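Luciferase-like monooxygenase (Streptomyces bottropensis, PDB 7BIP) probably acts as a monooxygenase in the biosynthesis of the tricyclic aromatic polyketide rishirilide. Local coordinates at residues 5-10 with 324-329; 26-31 with 337-342; 37-42 with 320-325; 73-78 with 103-108. All coordinates share one frame; numbering follows the deposited sequence.

In the fold
All four contacts belong to the parallel beta/alpha barrel expected of the luciferase-like family. Interaction 1 joins the loops that follow strands 2-6 and 320-324, the pair that closes the ring. Interaction 2 pairs helices 18-35 and 332-345 outside that seam, its centre about 12 Å from that of interaction 1. Interaction 3 brings strand 39-42 against strand 320-324, on the two sides of strand 2-6; it shares Q324 and V325 with interaction 1. Interaction 4 couples strands 72-78 and 103-107, and 72-78 neighbours 39-42, so its centre lies about 11 Å from that of interaction 3. Along the chain interaction 4 is nested inside the other three, which each bring the two ends of the chain together.

Interaction 1. Residues 5-10 with 324-329; sequences INLFPT and QVISGA
Q324 reaches across to F8 with its side-chain amide. Its CG lies opposite the backbone N (chi1 170°) and the chain bends at chi2 (55°), which lifts the amide between the two segments. There OE1 accepts the N-H of F8 at 2.9 Å, the donor tilted from the carbonyl plane, while within its own loop NE2 donates to I326 O at 2.8 Å, the acceptor close to the plane of the amide. A leucine in its place would probably leave F8 N without this acceptor and I326 O with one donor fewer. Beneath the amide the packing is close and oily: I326 CG2 meets L7 CD2 at 3.8 Å, and V325 CG2 lies against the same methyl. N6 and Q324 form a parallel bridge between the first and last strands of a TIM barrel, and the loops continue from its C-terminal end, where this fold usually keeps its active site. Further out water fills in. One molecule bridges T10 OG1 (2.8 Å) and I326 O (2.6 Å); a second accepts from T10 N and, weakly, G328 N. The direct G328 N to T10 O bond, 2.9 Å, is bent and weak, and S327 OG turns to A250 O.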
loop_
_atom_site.group_PDB
_atom_site.type_symbol
_atom_site.label_atom_id
_atom_site.label_comp_id
_atom_site.label_asym_id
_atom_site.label_seq_id
_atom_site.Cartn_x
_atom_site.Cartn_y
_atom_site.Cartn_z
ATOM N N ILE A 5 -7.897 13.495 -12.240
ATOM C CA ILE A 5 -6.551 13.511 -12.796
ATOM C C ILE A 5 -5.962 12.117 -12.692
ATOM O O ILE A 5 -6.273 11.350 -11.774
ATOM C CB ILE A 5 -5.619 14.529 -12.109
ATOM C CG1 ILE A 5 -5.460 14.182 -10.623
ATOM C CG2 ILE A 5 -6.141 15.967 -12.327
ATOM C CD1 ILE A 5 -4.239 14.843 -9.964
ATOM N N ASN A 6 -5.119 11.791 -13.664
ATOM C CA ASN A 6 -4.382 10.542 -13.701
ATOM C C ASN A 6 -2.910 10.877 -13.531
ATOM O O ASN A 6 -2.417 11.857 -14.106
ATOM C CB ASN A 6 -4.628 9.811 -15.025
ATOM C CG ASN A 6 -4.252 8.340 -14.971
ATOM O OD1 ASN A 6 -3.580 7.889 -14.048
ATOM N ND2 ASN A 6 -4.680 7.586 -15.984
ATOM N N LEU A 7 -2.224 10.094 -12.713
ATOM C CA LEU A 7 -0.818 10.327 -12.384
ATOM C C LEU A 7 -0.021 9.105 -12.842
ATOM O O LEU A 7 0.435 8.286 -12.046
ATOM C CB LEU A 7 -0.640 10.610 -10.878
ATOM C CG LEU A 7 -1.277 11.930 -10.432
ATOM C CD1 LEU A 7 -1.295 12.082 -8.903
ATOM C CD2 LEU A 7 -0.594 13.147 -11.108
ATOM N N PHE A 8 0.123 8.989 -14.153
ATOM C CA PHE A 8 0.827 7.879 -14.778
ATOM C C PHE A 8 2.278 8.302 -14.942
ATOM O O PHE A 8 2.562 9.195 -15.746
ATOM C CB PHE A 8 0.194 7.583 -16.134
ATOM C CG PHE A 8 0.652 6.304 -16.796
ATOM C CD1 PHE A 8 -0.284 5.406 -17.287
ATOM C CD2 PHE A 8 1.993 6.026 -16.991
ATOM C CE1 PHE A 8 0.109 4.237 -17.918
ATOM C CE2 PHE A 8 2.390 4.858 -17.626
ATOM C CZ PHE A 8 1.443 3.969 -18.087
ATOM N N PRO A 9 3.234 7.690 -14.231
ATOM C CA PRO A 9 4.639 8.105 -14.382
ATOM C C PRO A 9 5.264 7.527 -15.649
ATOM O O PRO A 9 5.190 6.326 -15.906
ATOM C CB PRO A 9 5.310 7.544 -13.124
ATOM C CG PRO A 9 4.493 6.356 -12.773
ATOM C CD PRO A 9 3.066 6.658 -13.195
ATOM N N THR A 10 5.875 8.398 -16.449
ATOM C CA THR A 10 6.685 7.997 -17.597
ATOM C C THR A 10 8.008 8.721 -17.407
ATOM O O THR A 10 8.249 9.779 -17.994
ATOM C CB THR A 10 6.013 8.340 -18.932
ATOM O OG1 THR A 10 5.560 9.700 -18.910
ATOM C CG2 THR A 10 4.831 7.451 -19.152
ATOM N N GLN A 324 -4.523 13.007 -17.729
ATOM C CA GLN A 324 -3.160 12.583 -17.427
ATOM C C GLN A 324 -2.229 13.793 -17.526
ATOM O O GLN A 324 -1.940 14.266 -18.632
ATOM C CB GLN A 324 -2.748 11.467 -18.384
ATOM C CG GLN A 324 -1.278 11.134 -18.309
ATOM C CD GLN A 324 -0.873 10.803 -16.901
ATOM O OE1 GLN A 324 -1.570 10.064 -16.208
ATOM N NE2 GLN A 324 0.241 11.356 -16.456
ATOM N N VAL A 325 -1.736 14.295 -16.385
ATOM C CA VAL A 325 -1.135 15.633 -16.329
ATOM C C VAL A 325 0.367 15.619 -16.075
ATOM O O VAL A 325 0.971 16.698 -16.029
ATOM C CB VAL A 325 -1.829 16.527 -15.280
ATOM C CG1 VAL A 325 -3.283 16.831 -15.684
ATOM C CG2 VAL A 325 -1.791 15.884 -13.899
ATOM N N ILE A 326 0.999 14.456 -15.938
ATOM C CA ILE A 326 2.442 14.410 -15.716
ATOM C C ILE A 326 3.107 13.614 -16.828
ATOM O O ILE A 326 2.482 12.770 -17.477
ATOM C CB ILE A 326 2.794 13.818 -14.331
ATOM C CG1 ILE A 326 2.306 12.372 -14.233
ATOM C CG2 ILE A 326 2.189 14.674 -13.230
ATOM C CD1 ILE A 326 2.760 11.645 -13.000
ATOM N N SER A 327 4.386 13.905 -17.059
ATOM C CA SER A 327 5.154 13.157 -18.053
ATOM C C SER A 327 6.618 13.566 -18.064
ATOM O O SER A 327 6.943 14.739 -18.272
ATOM C CB SER A 327 4.579 13.331 -19.462
ATOM O OG SER A 327 5.305 12.524 -20.382
ATOM N N GLY A 328 7.502 12.594 -17.861
ATOM C CA GLY A 328 8.921 12.856 -17.985
ATOM C C GLY A 328 9.380 13.857 -16.954
ATOM O O GLY A 328 8.969 13.828 -15.790
ATOM N N ALA A 329 10.246 14.765 -17.389
ATOM C CA ALA A 329 10.752 15.825 -16.537
ATOM C C ALA A 329 9.872 17.068 -16.569
ATOM O O ALA A 329 10.346 18.149 -16.199
ATOM C CB ALA A 329 12.187 16.184 -16.938
HETATM O O HOH W 1 2.877 10.560 -18.862
HETATM O O HOH W 2 5.863 11.267 -15.491
#

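Interaction 2. Residues 26-31 with 337-342; sequences LRLAEL and RTMRLF
M339 slides its side chain past L31, the two pointing in opposite directions, and pushes its methyl against the other helix. The chain runs out straight through chi2 and then bends at chi3 (65°), which turns CE against the backbone of helix 18-35: it sits 3.4 Å from L28 O and 4.0 Å from L31 CB. Behind the methyl, SD leans on L28 CD2 at 3.8 Å, the two side chains meeting at a slant. L31 also serves a second neighbour. Its CD1 touches R340 NH2 at 3.8 Å and its CD2 lies over one face of that guanidinium, the arginine having stretched from CG to NE to cross the leucine at about a right angle. The contact is thus apolar in the middle, with the R340 guanidinium laid along its outer edge.

The two helices run side by side, their axes 6° apart and 10.9 Å distant at closest approach. They are the outer helices that follow the first and last barrel strands, 2-6 and 320-324, so their parallel packing belongs to the helical layer that closes a TIM barrel.

One step further out, R27 NH2 and R340 NH2 are like charges 4.5 Å apart. R27 is turned to acids on its own helix: NH1 makes a salt bridge in the guanidinium plane to E30 OE1, 3.0 Å away, and another to E34, which probably eases the repulsion. E30 in turn is held by R67. On the barrel side L28 rests on L7 and I326, and F332 and S335 pack against it from its partner helix.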
loop_
_atom_site.group_PDB
_atom_site.type_symbol
_atom_site.label_atom_id
_atom_site.label_comp_id
_atom_site.label_asym_id
_atom_site.label_seq_id
_atom_site.Cartn_x
_atom_site.Cartn_y
_atom_site.Cartn_z
ATOM N N LEU A 26 1.902 13.749 -4.847
ATOM C CA LEU A 26 1.005 13.958 -3.712
ATOM C C LEU A 26 0.495 15.398 -3.665
ATOM O O LEU A 26 -0.659 15.641 -3.287
ATOM C CB LEU A 26 1.697 13.587 -2.394
ATOM C CG LEU A 26 1.874 12.084 -2.167
ATOM C CD1 LEU A 26 2.782 11.819 -0.970
ATOM C CD2 LEU A 26 0.522 11.390 -1.975
ATOM N N ARG A 27 1.329 16.366 -4.052
ATOM C CA ARG A 27 0.863 17.749 -4.075
ATOM C C ARG A 27 -0.184 17.962 -5.165
ATOM O O ARG A 27 -1.139 18.728 -4.967
ATOM C CB ARG A 27 2.046 18.699 -4.259
ATOM C CG ARG A 27 1.684 20.182 -4.333
ATOM C CD ARG A 27 0.796 20.617 -3.176
ATOM N NE ARG A 27 0.191 21.928 -3.439
ATOM C CZ ARG A 27 -0.944 22.347 -2.899
ATOM N NH1 ARG A 27 -1.608 21.568 -2.054
ATOM N NH2 ARG A 27 -1.419 23.549 -3.202
ATOM N N LEU A 28 -0.036 17.285 -6.319
ATOM C CA LEU A 28 -1.071 17.370 -7.349
ATOM C C LEU A 28 -2.371 16.723 -6.882
ATOM O O LEU A 28 -3.466 17.194 -7.222
ATOM C CB LEU A 28 -0.585 16.728 -8.651
ATOM C CG LEU A 28 0.596 17.456 -9.309
ATOM C CD1 LEU A 28 1.208 16.620 -10.403
ATOM C CD2 LEU A 28 0.170 18.812 -9.864
ATOM N N ALA A 29 -2.272 15.626 -6.130
ATOM C CA ALA A 29 -3.464 15.042 -5.520
ATOM C C ALA A 29 -4.141 16.030 -4.572
ATOM O O ALA A 29 -5.374 16.148 -4.565
ATOM C CB ALA A 29 -3.085 13.752 -4.786
ATOM N N GLU A 30 -3.350 16.753 -3.768
ATOM C CA GLU A 30 -3.905 17.809 -2.910
ATOM C C GLU A 30 -4.563 18.907 -3.735
ATOM O O GLU A 30 -5.641 19.400 -3.381
ATOM C CB GLU A 30 -2.799 18.408 -2.038
ATOM C CG GLU A 30 -2.288 17.466 -0.932
ATOM C CD GLU A 30 -1.029 17.996 -0.250
ATOM O OE1 GLU A 30 -0.570 19.096 -0.613
ATOM O OE2 GLU A 30 -0.492 17.325 0.659
ATOM N N LEU A 31 -3.920 19.312 -4.833
ATOM C CA LEU A 31 -4.509 20.336 -5.686
ATOM C C LEU A 31 -5.803 19.847 -6.328
ATOM O O LEU A 31 -6.761 20.615 -6.468
ATOM C CB LEU A 31 -3.491 20.772 -6.739
ATOM C CG LEU A 31 -3.851 22.029 -7.528
ATOM C CD1 LEU A 31 -3.818 23.263 -6.622
ATOM C CD2 LEU A 31 -2.885 22.205 -8.698
ATOM N N ARG A 337 -0.286 24.160 -13.417
ATOM C CA ARG A 337 -0.927 25.152 -14.282
ATOM C C ARG A 337 -2.050 24.522 -15.092
ATOM O O ARG A 337 -3.139 25.099 -15.210
ATOM C CB ARG A 337 0.103 25.798 -15.214
ATOM C CG ARG A 337 -0.536 26.720 -16.258
ATOM C CD ARG A 337 0.523 27.447 -17.090
ATOM N NE ARG A 337 1.246 26.534 -17.955
ATOM C CZ ARG A 337 2.176 26.916 -18.821
ATOM N NH1 ARG A 337 2.504 28.209 -18.913
ATOM N NH2 ARG A 337 2.784 26.014 -19.573
ATOM N N THR A 338 -1.804 23.330 -15.651
ATOM C CA THR A 338 -2.844 22.618 -16.384
ATOM C C THR A 338 -4.070 22.422 -15.512
ATOM O O THR A 338 -5.201 22.681 -15.939
ATOM C CB THR A 338 -2.320 21.258 -16.863
ATOM O OG1 THR A 338 -1.348 21.447 -17.896
ATOM C CG2 THR A 338 -3.462 20.392 -17.409
ATOM N N MET A 339 -3.861 21.974 -14.268
ATOM C CA MET A 339 -5.000 21.721 -13.397
ATOM C C MET A 339 -5.708 23.017 -13.027
ATOM O O MET A 339 -6.943 23.063 -13.007
ATOM C CB MET A 339 -4.546 20.964 -12.151
ATOM C CG MET A 339 -4.129 19.534 -12.456
ATOM S SD MET A 339 -3.410 18.770 -11.001
ATOM C CE MET A 339 -4.811 18.739 -9.894
ATOM N N ARG A 340 -4.946 24.080 -12.743
ATOM C CA ARG A 340 -5.565 25.351 -12.371
ATOM C C ARG A 340 -6.364 25.944 -13.526
ATOM O O ARG A 340 -7.465 26.468 -13.316
ATOM C CB ARG A 340 -4.499 26.335 -11.887
ATOM C CG ARG A 340 -3.909 25.947 -10.540
ATOM C CD ARG A 340 -3.194 27.097 -9.848
ATOM N NE ARG A 340 -2.768 26.705 -8.505
ATOM C CZ ARG A 340 -1.532 26.327 -8.195
ATOM N NH1 ARG A 340 -0.590 26.304 -9.131
ATOM N NH2 ARG A 340 -1.236 25.980 -6.948
ATOM N N LEU A 341 -5.841 25.861 -14.755
ATOM C CA LEU A 341 -6.583 26.395 -15.894
ATOM C C LEU A 341 -7.840 25.577 -16.158
ATOM O O LEU A 341 -8.898 26.134 -16.471
ATOM C CB LEU A 341 -5.688 26.428 -17.136
ATOM C CG LEU A 341 -4.613 27.517 -17.170
ATOM C CD1 LEU A 341 -3.670 27.298 -18.368
ATOM C CD2 LEU A 341 -5.224 28.916 -17.211
ATOM N N PHE A 342 -7.744 24.252 -16.030
ATOM C CA PHE A 342 -8.918 23.417 -16.221
ATOM C C PHE A 342 -9.973 23.734 -15.175
ATOM O O PHE A 342 -11.161 23.833 -15.490
ATOM C CB PHE A 342 -8.534 21.935 -16.163
ATOM C CG PHE A 342 -9.554 21.023 -16.778
ATOM C CD1 PHE A 342 -9.377 20.527 -18.062
ATOM C CD2 PHE A 342 -10.702 20.665 -16.082
ATOM C CE1 PHE A 342 -10.323 19.693 -18.636
ATOM C CE2 PHE A 342 -11.644 19.824 -16.661
ATOM C CZ PHE A 342 -11.454 19.350 -17.935
#

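Interaction 3. Residues 37-42 with 320-325; sequences FHHVKT and TISLQV
S322 and K41 meet through a short polar bond, one of two that converge on the serine hydroxyl. NZ donates to S322 OG at 2.7 Å, and H39 NE2 lies 2.7 Å from that oxygen, with OG at the edge of the imidazole near its plane; either of this second pair could be the donor. The lysine chain runs out extended from CB, with CG anti to the backbone N (chi1 175°), and folds at chi3 (-73°), which brings NZ to the serine. NZ also donates to H229, and H39 ND1 shares a nearly straight 3.0 Å bond with H38 ND1, whose ring goes on to E226. A methionine in place of K41 would probably leave S322 OG and H229 ND1 without a donor they now share.

Apolar contacts frame this row. T320 CG2 presses obliquely on H39 CE1 at 3.4 Å. On the outer side F37 CE1 touches L323 CD1 at 3.9 Å, the side chains crossing at about a right angle.

The backbones themselves stay apart: strands 39-42 and 320-324 cross at 63°, 7.9 Å between axes, because strand 2-6 lies between them in the parallel sheet. The polar side chains of H39, K41 and S322 meet instead inside this TIM barrel. K41 belongs to a calcium site seen for this protein, though no ion is bound to it here. E226, H38, H39, S322, K41 and H229 form one connected row of polar side chains: if H39 carries a single ring proton, giving it to H38 would probably leave NE2 to accept from S322, and the reverse.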
loop_
_atom_site.group_PDB
_atom_site.type_symbol
_atom_site.label_atom_id
_atom_site.label_comp_id
_atom_site.label_asym_id
_atom_site.label_seq_id
_atom_site.Cartn_x
_atom_site.Cartn_y
_atom_site.Cartn_z
ATOM N N PHE A 37 -11.726 18.684 -8.397
ATOM C CA PHE A 37 -11.715 17.565 -9.325
ATOM C C PHE A 37 -12.395 16.344 -8.710
ATOM O O PHE A 37 -12.553 16.229 -7.488
ATOM C CB PHE A 37 -10.279 17.236 -9.738
ATOM C CG PHE A 37 -9.697 18.228 -10.714
ATOM C CD1 PHE A 37 -9.856 18.040 -12.078
ATOM C CD2 PHE A 37 -9.021 19.361 -10.266
ATOM C CE1 PHE A 37 -9.338 18.947 -12.991
ATOM C CE2 PHE A 37 -8.490 20.282 -11.189
ATOM C CZ PHE A 37 -8.658 20.065 -12.550
ATOM N N HIS A 38 -12.813 15.425 -9.583
ATOM C CA HIS A 38 -13.631 14.291 -9.154
ATOM C C HIS A 38 -12.797 13.188 -8.500
ATOM O O HIS A 38 -13.246 12.567 -7.528
ATOM C CB HIS A 38 -14.403 13.744 -10.362
ATOM C CG HIS A 38 -15.153 12.478 -10.088
ATOM N ND1 HIS A 38 -14.718 11.245 -10.527
ATOM C CD2 HIS A 38 -16.313 12.255 -9.425
ATOM C CE1 HIS A 38 -15.578 10.316 -10.147
ATOM N NE2 HIS A 38 -16.552 10.903 -9.475
ATOM N N HIS A 39 -11.595 12.925 -9.005
ATOM C CA HIS A 39 -10.826 11.777 -8.530
ATOM C C HIS A 39 -9.341 11.987 -8.798
ATOM O O HIS A 39 -8.940 12.893 -9.532
ATOM C CB HIS A 39 -11.301 10.479 -9.196
ATOM C CG HIS A 39 -11.034 10.430 -10.668
ATOM N ND1 HIS A 39 -12.014 10.668 -11.605
ATOM C CD2 HIS A 39 -9.902 10.162 -11.365
ATOM C CE1 HIS A 39 -11.499 10.555 -12.818
ATOM N NE2 HIS A 39 -10.219 10.249 -12.700
ATOM N N VAL A 40 -8.536 11.118 -8.181
ATOM C CA VAL A 40 -7.114 10.942 -8.466
ATOM C C VAL A 40 -6.908 9.474 -8.834
ATOM O O VAL A 40 -7.313 8.579 -8.081
ATOM C CB VAL A 40 -6.232 11.318 -7.255
ATOM C CG1 VAL A 40 -4.769 11.000 -7.541
ATOM C CG2 VAL A 40 -6.397 12.809 -6.906
ATOM N N LYS A 41 -6.294 9.228 -9.987
ATOM C CA LYS A 41 -6.080 7.879 -10.497
ATOM C C LYS A 41 -4.580 7.629 -10.632
ATOM O O LYS A 41 -3.811 8.559 -10.864
ATOM C CB LYS A 41 -6.780 7.716 -11.869
ATOM C CG LYS A 41 -6.552 6.386 -12.587
ATOM C CD LYS A 41 -7.384 6.334 -13.874
ATOM C CE LYS A 41 -8.869 6.153 -13.583
ATOM N NZ LYS A 41 -9.661 6.403 -14.845
ATOM N N THR A 42 -4.150 6.381 -10.457
ATOM C CA THR A 42 -2.805 6.014 -10.876
ATOM C C THR A 42 -2.809 4.555 -11.314
ATOM O O THR A 42 -3.841 3.879 -11.277
ATOM C CB THR A 42 -1.765 6.294 -9.778
ATOM O OG1 THR A 42 -0.455 6.256 -10.363
ATOM C CG2 THR A 42 -1.844 5.256 -8.662
ATOM N N THR A 320 -16.723 9.628 -17.285
ATOM C CA THR A 320 -15.674 10.113 -16.395
ATOM C C THR A 320 -14.339 10.125 -17.134
ATOM O O THR A 320 -13.870 9.076 -17.591
ATOM C CB THR A 320 -15.596 9.236 -15.147
ATOM O OG1 THR A 320 -16.857 9.283 -14.458
ATOM C CG2 THR A 320 -14.493 9.719 -14.224
ATOM N N ILE A 321 -13.728 11.308 -17.247
ATOM C CA ILE A 321 -12.424 11.460 -17.892
ATOM C C ILE A 321 -11.367 11.628 -16.811
ATOM O O ILE A 321 -11.564 12.401 -15.864
ATOM C CB ILE A 321 -12.404 12.668 -18.845
ATOM C CG1 ILE A 321 -13.121 12.335 -20.159
ATOM C CG2 ILE A 321 -10.951 13.112 -19.116
ATOM C CD1 ILE A 321 -13.261 13.511 -21.136
ATOM N N SER A 322 -10.251 10.916 -16.955
ATOM C CA SER A 322 -9.057 11.152 -16.148
ATOM C C SER A 322 -8.057 11.921 -16.996
ATOM O O SER A 322 -7.661 11.451 -18.071
ATOM C CB SER A 322 -8.426 9.850 -15.644
ATOM O OG SER A 322 -9.357 9.065 -14.929
ATOM N N LEU A 323 -7.650 13.091 -16.511
ATOM C CA LEU A 323 -6.706 13.948 -17.226
ATOM C C LEU A 323 -5.290 13.573 -16.804
ATOM O O LEU A 323 -4.905 13.781 -15.653
ATOM C CB LEU A 323 -7.004 15.414 -16.923
ATOM C CG LEU A 323 -8.457 15.841 -17.144
ATOM C CD1 LEU A 323 -8.729 17.130 -16.385
ATOM C CD2 LEU A 323 -8.753 16.008 -18.644
ATOM N N GLN A 324 -4.523 13.007 -17.729
ATOM C CA GLN A 324 -3.160 12.583 -17.427
ATOM C C GLN A 324 -2.229 13.793 -17.526
ATOM O O GLN A 324 -1.940 14.266 -18.632
ATOM C CB GLN A 324 -2.748 11.467 -18.384
ATOM C CG GLN A 324 -1.278 11.134 -18.309
ATOM C CD GLN A 324 -0.873 10.803 -16.901
ATOM O OE1 GLN A 324 -1.570 10.064 -16.208
ATOM N NE2 GLN A 324 0.241 11.356 -16.456
ATOM N N VAL A 325 -1.736 14.295 -16.385
ATOM C CA VAL A 325 -1.135 15.633 -16.329
ATOM C C VAL A 325 0.367 15.619 -16.075
ATOM O O VAL A 325 0.971 16.698 -16.029
ATOM C CB VAL A 325 -1.829 16.527 -15.280
ATOM C CG1 VAL A 325 -3.283 16.831 -15.684
ATOM C CG2 VAL A 325 -1.791 15.884 -13.899
#

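Interaction 4. Residues 73-78 with 103-108; sequences LVTGAV and LDVGFG
L73 and L103 begin a parallel strand pairing in the wall of the barrel, between strands 72-78 and 103-107, in which backbone bonds do most of the holding. D104 N reaches L73 O at 2.9 Å, and T75 N returns to D104 O at 3.2 Å. The ladder then slips by one residue: after the T75-V105 bridge the next is V78-F107, a beta bulge at G76 and A77, whose joining peptide is cis. G106 takes up the irregularity. Its carbonyl oxygen receives two donors, the T75 hydroxyl and V78 N, each at 2.9 Å; T75 OG1 gets there by sitting between its own backbone N and carbonyl (chi1 57°). A side chain on G106 would run into T75 O, so the residue has no room for one. Beyond the bulge G108 N closes the ladder on V78 O at 2.8 Å.

Side chains fill both faces. V78 and F107 lie side by side and point the same way, with V78 CG2 3.6 Å from F107 CD1, while V105 CG1 touches that valine methyl at 4.2 Å; this outer face is covered by helices 57-67, 85-98 and 126-142. On the inner face V74 CG2 touches OD2 of D104 at 3.8 Å, a carboxylate salt-bridged to R72, and V74 packs beside K41.

Strand, helix 85-98 and strand make a beta-alpha-beta crossover of the TIM barrel, and the bulge with its non-prolyl cis peptide resembles one in flavin- and deazaflavin-dependent members of this family, where it backs the cofactor.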
loop_
_atom_site.group_PDB
_atom_site.type_symbol
_atom_site.label_atom_id
_atom_site.label_comp_id
_atom_site.label_asym_id
_atom_site.label_seq_id
_atom_site.Cartn_x
_atom_site.Cartn_y
_atom_site.Cartn_z
ATOM N N LEU A 73 -10.488 8.150 -5.061
ATOM C CA LEU A 73 -9.231 7.479 -5.384
ATOM C C LEU A 73 -9.541 6.303 -6.297
ATOM O O LEU A 73 -10.393 5.478 -5.966
ATOM C CB LEU A 73 -8.519 6.982 -4.112
ATOM C CG LEU A 73 -8.024 7.986 -3.069
ATOM C CD1 LEU A 73 -7.322 9.199 -3.702
ATOM C CD2 LEU A 73 -9.166 8.444 -2.193
ATOM N N VAL A 74 -8.861 6.212 -7.442
ATOM C CA VAL A 74 -9.209 5.202 -8.441
ATOM C C VAL A 74 -7.966 4.452 -8.901
ATOM O O VAL A 74 -6.979 5.070 -9.312
ATOM C CB VAL A 74 -9.922 5.825 -9.656
ATOM C CG1 VAL A 74 -10.454 4.715 -10.583
ATOM C CG2 VAL A 74 -11.044 6.754 -9.207
ATOM N N THR A 75 -8.024 3.120 -8.873
ATOM C CA THR A 75 -6.966 2.338 -9.507
ATOM C C THR A 75 -7.240 2.239 -11.006
ATOM O O THR A 75 -8.346 1.888 -11.426
ATOM C CB THR A 75 -6.838 0.938 -8.889
ATOM O OG1 THR A 75 -8.078 0.219 -8.961
ATOM C CG2 THR A 75 -6.411 1.037 -7.430
ATOM N N GLY A 76 -6.243 2.600 -11.809
ATOM C CA GLY A 76 -6.350 2.492 -13.250
ATOM C C GLY A 76 -5.077 1.924 -13.857
ATOM O O GLY A 76 -4.338 2.650 -14.529
ATOM N N ALA A 77 -4.797 0.637 -13.651
ATOM C CA ALA A 77 -5.694 -0.328 -13.010
ATOM C C ALA A 77 -4.860 -1.362 -12.264
ATOM O O ALA A 77 -3.705 -1.592 -12.639
ATOM C CB ALA A 77 -6.569 -1.009 -14.054
ATOM N N VAL A 78 -5.409 -1.977 -11.206
ATOM C CA VAL A 78 -4.690 -3.083 -10.586
ATOM C C VAL A 78 -4.647 -4.252 -11.566
ATOM O O VAL A 78 -5.531 -4.419 -12.423
ATOM C CB VAL A 78 -5.309 -3.512 -9.241
ATOM C CG1 VAL A 78 -5.202 -2.380 -8.215
ATOM C CG2 VAL A 78 -6.749 -3.961 -9.431
ATOM N N LEU A 103 -13.040 5.046 -2.617
ATOM C CA LEU A 103 -12.285 4.214 -3.547
ATOM C C LEU A 103 -13.176 3.646 -4.653
ATOM O O LEU A 103 -14.273 3.143 -4.390
ATOM C CB LEU A 103 -11.623 3.056 -2.784
ATOM C CG LEU A 103 -10.860 1.999 -3.585
ATOM C CD1 LEU A 103 -9.632 2.615 -4.244
ATOM C CD2 LEU A 103 -10.433 0.872 -2.665
ATOM N N ASP A 104 -12.683 3.710 -5.893
ATOM C CA ASP A 104 -13.222 2.965 -7.024
ATOM C C ASP A 104 -12.098 2.111 -7.589
ATOM O O ASP A 104 -10.967 2.591 -7.722
ATOM C CB ASP A 104 -13.758 3.904 -8.126
ATOM C CG ASP A 104 -14.715 4.954 -7.584
ATOM O OD1 ASP A 104 -15.668 4.584 -6.878
ATOM O OD2 ASP A 104 -14.506 6.153 -7.855
ATOM N N VAL A 105 -12.388 0.850 -7.926
ATOM C CA VAL A 105 -11.326 -0.104 -8.252
ATOM C C VAL A 105 -11.448 -0.515 -9.716
ATOM O O VAL A 105 -12.305 -1.326 -10.089
ATOM C CB VAL A 105 -11.345 -1.331 -7.342
ATOM C CG1 VAL A 105 -10.152 -2.225 -7.694
ATOM C CG2 VAL A 105 -11.271 -0.898 -5.881
ATOM N N GLY A 106 -10.558 0.013 -10.550
ATOM C CA GLY A 106 -10.370 -0.520 -11.888
ATOM C C GLY A 106 -9.381 -1.675 -11.882
ATOM O O GLY A 106 -8.332 -1.614 -11.237
ATOM N N PHE A 107 -9.748 -2.739 -12.599
ATOM C CA PHE A 107 -8.925 -3.924 -12.817
ATOM C C PHE A 107 -8.584 -3.994 -14.302
ATOM O O PHE A 107 -9.461 -3.804 -15.145
ATOM C CB PHE A 107 -9.663 -5.227 -12.442
ATOM C CG PHE A 107 -10.118 -5.331 -10.994
ATOM C CD1 PHE A 107 -9.463 -6.194 -10.110
ATOM C CD2 PHE A 107 -11.242 -4.655 -10.543
ATOM C CE1 PHE A 107 -9.888 -6.333 -8.783
ATOM C CE2 PHE A 107 -11.687 -4.793 -9.221
ATOM C CZ PHE A 107 -11.001 -5.636 -8.336
ATOM N N GLY A 108 -7.322 -4.288 -14.632
ATOM C CA GLY A 108 -6.884 -4.283 -16.013
ATOM C C GLY A 108 -6.084 -5.522 -16.381
ATOM O O GLY A 108 -5.644 -6.286 -15.524
#